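Side-chain contacts in cellulase (Bacillus sp. BG-CS10, PDB 5E09), which probably hydrolyses internal beta-1,4-glucosidic bonds of cellulose, as a halophilic family 5 glycoside hydrolase joined to a family 46 carbohydrate-binding module: residues V14-P19 against D95-L100; A51-K56 against Y321-Q326. One frame throughout, in Å; residues are numbered along the deposited sequence.

Contact 1 of 2, residues V14-P19 against D95-L100; sequences VADMQP and DLYVML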
loop_
_atom_site.group_PDB
_atom_site.type_symbol
_atom_site.label_atom_id
_atom_site.label_comp_id
_atom_site.label_asym_id
_atom_site.label_seq_id
_atom_site.Cartn_x
_atom_site.Cartn_y
_atom_site.Cartn_z
ATOM N N VAL A 14 -15.527 -15.478 7.071
ATOM C CA VAL A 14 -14.400 -14.577 6.837
ATOM C C VAL A 14 -13.282 -15.245 6.030
ATOM O O VAL A 14 -12.676 -14.609 5.165
ATOM C CB VAL A 14 -13.830 -14.028 8.169
ATOM C CG1 VAL A 14 -12.457 -13.385 7.962
ATOM C CG2 VAL A 14 -14.801 -13.028 8.779
ATOM N N ALA A 15 -13.017 -16.522 6.302
ATOM C CA ALA A 15 -12.012 -17.253 5.534
ATOM C C ALA A 15 -12.407 -17.327 4.058
ATOM O O ALA A 15 -11.548 -17.291 3.178
ATOM C CB ALA A 15 -11.809 -18.650 6.101
ATOM N N ASP A 16 -13.691 -17.352 3.786
ATOM C CA ASP A 16 -14.207 -17.420 2.448
ATOM C C ASP A 16 -14.073 -16.119 1.668
ATOM O O ASP A 16 -14.378 -16.069 0.508
ATOM C CB ASP A 16 -15.634 -17.910 2.468
ATOM C CG ASP A 16 -16.055 -18.502 1.170
ATOM O OD1 ASP A 16 -15.230 -19.143 0.520
ATOM O OD2 ASP A 16 -17.219 -18.344 0.791
HETATM N N MSE A 17 -13.662 -15.055 2.319
HETATM C CA MSE A 17 -13.478 -13.799 1.654
HETATM C C MSE A 17 -12.095 -13.623 1.087
HETATM O O MSE A 17 -11.949 -12.704 0.328
HETATM C CB MSE A 17 -13.709 -12.662 2.629
HETATM C CG MSE A 17 -15.105 -12.486 3.167
HETATM SE SE MSE A 17 -15.090 -11.201 4.656
HETATM C CE MSE A 17 -15.023 -9.568 3.612
ATOM N N GLN A 18 -11.120 -14.453 1.433
ATOM C CA GLN A 18 -9.739 -14.343 0.994
ATOM C C GLN A 18 -9.611 -14.625 -0.505
ATOM O O GLN A 18 -10.046 -15.672 -0.972
ATOM C CB GLN A 18 -8.878 -15.316 1.806
ATOM C CG GLN A 18 -7.381 -15.093 1.730
ATOM C CD GLN A 18 -6.919 -13.886 2.524
ATOM O OE1 GLN A 18 -7.416 -12.769 2.340
ATOM N NE2 GLN A 18 -5.967 -14.108 3.424
ATOM N N PRO A 19 -9.026 -13.689 -1.273
ATOM C CA PRO A 19 -8.586 -12.337 -0.911
ATOM C C PRO A 19 -9.590 -11.265 -1.330
ATOM O O PRO A 19 -10.527 -11.555 -2.075
ATOM C CB PRO A 19 -7.292 -12.184 -1.699
ATOM C CG PRO A 19 -7.593 -12.917 -2.982
ATOM C CD PRO A 19 -8.509 -14.077 -2.599
ATOM N N ASP A 95 -20.928 -13.324 -7.200
ATOM C CA ASP A 95 -20.723 -14.183 -6.029
ATOM C C ASP A 95 -19.610 -13.655 -5.114
ATOM O O ASP A 95 -18.991 -14.412 -4.367
ATOM C CB ASP A 95 -20.421 -15.626 -6.460
ATOM C CG ASP A 95 -21.636 -16.330 -7.040
ATOM O OD1 ASP A 95 -22.765 -15.820 -6.852
ATOM O OD2 ASP A 95 -21.463 -17.389 -7.685
ATOM N N LEU A 96 -19.364 -12.351 -5.172
ATOM C CA LEU A 96 -18.407 -11.723 -4.270
ATOM C C LEU A 96 -19.041 -11.426 -2.915
ATOM O O LEU A 96 -20.245 -11.194 -2.828
ATOM C CB LEU A 96 -17.862 -10.424 -4.872
ATOM C CG LEU A 96 -17.064 -10.509 -6.172
ATOM C CD1 LEU A 96 -16.813 -9.107 -6.728
ATOM C CD2 LEU A 96 -15.759 -11.233 -5.925
ATOM N N TYR A 97 -18.232 -11.445 -1.861
ATOM C CA TYR A 97 -18.637 -10.834 -0.601
ATOM C C TYR A 97 -18.406 -9.336 -0.735
ATOM O O TYR A 97 -17.467 -8.918 -1.415
ATOM C CB TYR A 97 -17.844 -11.384 0.579
ATOM C CG TYR A 97 -18.090 -12.838 0.913
ATOM C CD1 TYR A 97 -17.406 -13.855 0.247
ATOM C CD2 TYR A 97 -18.971 -13.197 1.927
ATOM C CE1 TYR A 97 -17.608 -15.187 0.569
ATOM C CE2 TYR A 97 -19.183 -14.527 2.254
ATOM C CZ TYR A 97 -18.500 -15.518 1.572
ATOM O OH TYR A 97 -18.711 -16.839 1.898
ATOM N N VAL A 98 -19.260 -8.533 -0.102
ATOM C CA VAL A 98 -19.145 -7.076 -0.164
ATOM C C VAL A 98 -19.115 -6.459 1.236
ATOM O O VAL A 98 -19.876 -6.865 2.109
ATOM C CB VAL A 98 -20.311 -6.459 -0.963
ATOM C CG1 VAL A 98 -20.180 -4.937 -1.031
ATOM C CG2 VAL A 98 -20.364 -7.058 -2.354
HETATM N N MSE A 99 -18.219 -5.496 1.449
HETATM C CA MSE A 99 -18.187 -4.725 2.690
HETATM C C MSE A 99 -18.519 -3.269 2.380
HETATM O O MSE A 99 -17.890 -2.657 1.511
HETATM C CB MSE A 99 -16.818 -4.823 3.386
HETATM C CG MSE A 99 -16.728 -3.988 4.671
HETATM SE SE MSE A 99 -15.008 -4.031 5.613
HETATM C CE MSE A 99 -14.653 -5.954 5.461
ATOM N N LEU A 100 -19.512 -2.724 3.081
ATOM C CA LEU A 100 -19.946 -1.337 2.870
ATOM C C LEU A 100 -19.771 -0.496 4.140
ATOM O O LEU A 100 -20.051 -0.975 5.244
ATOM C CB LEU A 100 -21.405 -1.307 2.422
ATOM C CG LEU A 100 -22.030 0.067 2.192
ATOM C CD1 LEU A 100 -21.417 0.722 0.972
ATOM C CD2 LEU A 100 -23.545 -0.027 2.055
#
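Asp16 and Met17 meet Tyr97 from two directions, one at the rim of its ring and the other over a face. Asp16 holds CG anti to its backbone nitrogen (chi1 -158°), which swings the carboxylate out to the phenol. OD2 lies in the ring plane and accepts a hydrogen bond from Tyr97 OH at 2.4 Å, a value so short that the exact length is doubtful; the carboxylate itself stands nearly perpendicular to the ring. Met17, a selenomethionine, lays CG over one ring face, 4.1 Å from the Tyr97 centroid and offset toward the rim, in a CH-pi contact. All this happens at the N-terminal end of a TIM barrel: 97-100 is its third strand, and the type I turn from Ala15 to Gln18 leads from helix 9-15 to the first. Tyr97 suits this strand start because it is apolar enough to be buried yet long enough to bring a hydroxyl to the turn. Beyond the ring, the bent Met17 chain, which also touches Met143 on the fourth strand and Thr306 on the eighth, meets selenomethionine Met99 tip to tip, CE to CE at 4.1 Å, the two flexible chains crossing at about a right angle inside the barrel.

Contact 2 of 2, residues A51-K56 against Y321-Q326; sequences ADEGYK and YSWYDQ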
loop_
_atom_site.group_PDB
_atom_site.type_symbol
_atom_site.label_atom_id
_atom_site.label_comp_id
_atom_site.label_asym_id
_atom_site.label_seq_id
_atom_site.Cartn_x
_atom_site.Cartn_y
_atom_site.Cartn_z
ATOM N N ALA A 51 -13.570 -10.074 -10.018
ATOM C CA ALA A 51 -13.908 -11.469 -9.732
ATOM C C ALA A 51 -13.038 -12.435 -10.544
ATOM O O ALA A 51 -12.507 -13.405 -10.003
ATOM C CB ALA A 51 -15.377 -11.727 -10.001
ATOM N N ASP A 52 -12.887 -12.157 -11.837
ATOM C CA ASP A 52 -12.098 -13.004 -12.739
ATOM C C ASP A 52 -10.650 -13.157 -12.285
ATOM O O ASP A 52 -10.046 -14.214 -12.468
ATOM C CB ASP A 52 -12.110 -12.442 -14.168
ATOM C CG ASP A 52 -11.387 -13.336 -15.163
ATOM O OD1 ASP A 52 -10.887 -14.408 -14.755
ATOM O OD2 ASP A 52 -11.315 -12.958 -16.355
ATOM N N GLU A 53 -10.096 -12.101 -11.695
ATOM C CA GLU A 53 -8.697 -12.112 -11.290
ATOM C C GLU A 53 -8.471 -12.961 -10.043
ATOM O O GLU A 53 -7.338 -13.109 -9.583
ATOM C CB GLU A 53 -8.201 -10.685 -11.059
ATOM C CG GLU A 53 -8.165 -9.831 -12.324
ATOM C CD GLU A 53 -7.206 -10.372 -13.378
ATOM O OE1 GLU A 53 -6.050 -10.709 -13.034
ATOM O OE2 GLU A 53 -7.616 -10.467 -14.555
ATOM N N GLY A 54 -9.550 -13.515 -9.497
ATOM C CA GLY A 54 -9.449 -14.435 -8.379
ATOM C C GLY A 54 -9.824 -13.841 -7.032
ATOM O O GLY A 54 -9.778 -14.536 -6.013
ATOM N N TYR A 55 -10.189 -12.559 -7.020
ATOM C CA TYR A 55 -10.631 -11.903 -5.794
ATOM C C TYR A 55 -12.017 -12.395 -5.410
ATOM O O TYR A 55 -12.904 -12.484 -6.258
ATOM C CB TYR A 55 -10.620 -10.381 -5.955
ATOM C CG TYR A 55 -9.230 -9.803 -5.862
ATOM C CD1 TYR A 55 -8.607 -9.646 -4.628
ATOM C CD2 TYR A 55 -8.526 -9.439 -7.008
ATOM C CE1 TYR A 55 -7.331 -9.134 -4.532
ATOM C CE2 TYR A 55 -7.241 -8.925 -6.921
ATOM C CZ TYR A 55 -6.651 -8.775 -5.679
ATOM O OH TYR A 55 -5.379 -8.265 -5.579
ATOM N N LYS A 56 -12.201 -12.719 -4.133
ATOM C CA LYS A 56 -13.464 -13.290 -3.677
ATOM C C LYS A 56 -14.288 -12.333 -2.810
ATOM O O LYS A 56 -15.363 -12.692 -2.326
ATOM C CB LYS A 56 -13.205 -14.590 -2.917
ATOM C CG LYS A 56 -12.678 -15.703 -3.800
ATOM C CD LYS A 56 -13.249 -17.040 -3.397
ATOM C CE LYS A 56 -13.026 -17.314 -1.928
ATOM N NZ LYS A 56 -13.649 -18.607 -1.536
ATOM N N TYR A 321 -8.830 -2.525 -17.860
ATOM C CA TYR A 321 -9.146 -3.682 -17.026
ATOM C C TYR A 321 -8.001 -4.690 -16.950
ATOM O O TYR A 321 -8.232 -5.898 -16.923
ATOM C CB TYR A 321 -10.423 -4.360 -17.526
ATOM C CG TYR A 321 -11.591 -3.407 -17.561
ATOM C CD1 TYR A 321 -12.191 -2.975 -16.385
ATOM C CD2 TYR A 321 -12.079 -2.915 -18.765
ATOM C CE1 TYR A 321 -13.247 -2.088 -16.407
ATOM C CE2 TYR A 321 -13.139 -2.028 -18.796
ATOM C CZ TYR A 321 -13.720 -1.618 -17.613
ATOM O OH TYR A 321 -14.777 -0.736 -17.631
ATOM N N SER A 322 -6.768 -4.188 -16.907
ATOM C CA SER A 322 -5.603 -5.027 -16.635
ATOM C C SER A 322 -4.640 -4.299 -15.687
ATOM O O SER A 322 -4.679 -3.075 -15.576
ATOM C CB SER A 322 -4.896 -5.414 -17.936
ATOM O OG SER A 322 -4.258 -4.288 -18.512
ATOM N N TRP A 323 -3.784 -5.050 -15.001
ATOM C CA TRP A 323 -2.889 -4.473 -13.994
ATOM C C TRP A 323 -1.776 -3.614 -14.602
ATOM O O TRP A 323 -1.113 -4.026 -15.555
ATOM C CB TRP A 323 -2.272 -5.589 -13.141
ATOM C CG TRP A 323 -3.296 -6.510 -12.544
ATOM C CD1 TRP A 323 -3.645 -7.750 -12.995
ATOM C CD2 TRP A 323 -4.116 -6.259 -11.397
ATOM N NE1 TRP A 323 -4.627 -8.291 -12.197
ATOM C CE2 TRP A 323 -4.937 -7.390 -11.204
ATOM C CE3 TRP A 323 -4.238 -5.185 -10.505
ATOM C CZ2 TRP A 323 -5.866 -7.484 -10.170
ATOM C CZ3 TRP A 323 -5.162 -5.278 -9.475
ATOM C CH2 TRP A 323 -5.964 -6.418 -9.317
ATOM N N TYR A 324 -1.572 -2.423 -14.045
ATOM C CA TYR A 324 -0.435 -1.576 -14.417
ATOM C C TYR A 324 0.895 -2.309 -14.259
ATOM O O TYR A 324 1.783 -2.192 -15.095
ATOM C CB TYR A 324 -0.399 -0.306 -13.570
ATOM C CG TYR A 324 -1.392 0.764 -13.954
ATOM C CD1 TYR A 324 -1.204 1.544 -15.091
ATOM C CD2 TYR A 324 -2.502 1.022 -13.159
ATOM C CE1 TYR A 324 -2.107 2.542 -15.435
ATOM C CE2 TYR A 324 -3.409 2.015 -13.493
ATOM C CZ TYR A 324 -3.207 2.770 -14.631
ATOM O OH TYR A 324 -4.116 3.752 -14.958
ATOM N N ASP A 325 1.019 -3.063 -13.172
ATOM C CA ASP A 325 2.245 -3.785 -12.853
ATOM C C ASP A 325 1.935 -5.274 -12.697
ATOM O O ASP A 325 1.593 -5.738 -11.607
ATOM C CB ASP A 325 2.877 -3.209 -11.578
ATOM C CG ASP A 325 4.226 -3.833 -11.240
ATOM O OD1 ASP A 325 4.489 -4.990 -11.632
ATOM O OD2 ASP A 325 5.028 -3.161 -10.555
ATOM N N GLN A 326 2.079 -6.015 -13.793
ATOM C CA GLN A 326 1.715 -7.428 -13.837
ATOM C C GLN A 326 2.574 -8.282 -12.915
ATOM O O GLN A 326 2.095 -9.253 -12.330
ATOM C CB GLN A 326 1.821 -7.954 -15.270
ATOM C CG GLN A 326 1.262 -9.349 -15.455
ATOM C CD GLN A 326 -0.248 -9.397 -15.295
ATOM O OE1 GLN A 326 -0.970 -8.534 -15.806
ATOM N NE2 GLN A 326 -0.733 -10.409 -14.578
#
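A bend at chi2 (-62°) folds the Glu53 chain so that its carboxylate reaches Trp323, whose CG stands anti to its own carbonyl carbon (chi1 -53°) and sends the indole toward Glu53 and Tyr55. The contact lies on the outside of the TIM barrel: 51-56 carries the end of helix 44-52 and the turn into the second barrel strand, whereas 321-326 runs from the short antiparallel pair 316-317/322-323, which follows the eighth strand, to helix 326-337. Gly54 ends the first helix in a Schellman motif with positive phi, a conformation that a side chain would hinder, and Asp325 is the N-cap of the second, its OD1 accepting from Phe328 N.

Trp323 NE1 donates to Glu53 OE1 at 2.9 Å, and the bond is fairly straight, with an N-H...O angle of 163°. The acceptor sits in the indole plane at the ring's edge, but the N-H arrives from well above the carboxylate plane. A glutamate suits this place because its methylene groups can run beside the indole before the acid turns to the N-H; Glu53 CG is 3.9 Å from Trp323 CZ2. The indole also stacks on His329 of helix 326-337, while Tyr55 lies between Trp21 of the first barrel strand and that helix, where it meets Trp336 edge-to-face. A phenylalanine in place of Trp323 would probably leave Glu53 OE1 without its N-H partner and open a gap beside Tyr55. At the benzo end of the indole, Tyr55 CE2 is 3.7 Å from Trp323 CH2, while Trp323 CZ2 lies at the edge of the tyrosine ring, near its plane.

How the contacts relate
The centres of contacts 1 and 2 are about 16 Å apart, but their segments touch directly through Lys56. Its NZ forms a salt bridge with Asp16 OD1 at 2.6 Å, so the two carboxylate oxygens of Asp16 serve different partners, one in each contact. The backbone is joined too: Lys56 N probably bonds to Pro19 O at 2.9 Å, and Lys56 also pairs with Tyr97, as neighbouring strands of the barrel begin. Leu96 CD2 packs on Tyr55 O. In family 5 enzymes the catalytic groups lie at the C-terminal ends of the barrel strands; contact 1 and the 51-56 side of contact 2 adjoin the strand beginnings, probably away from the cleft.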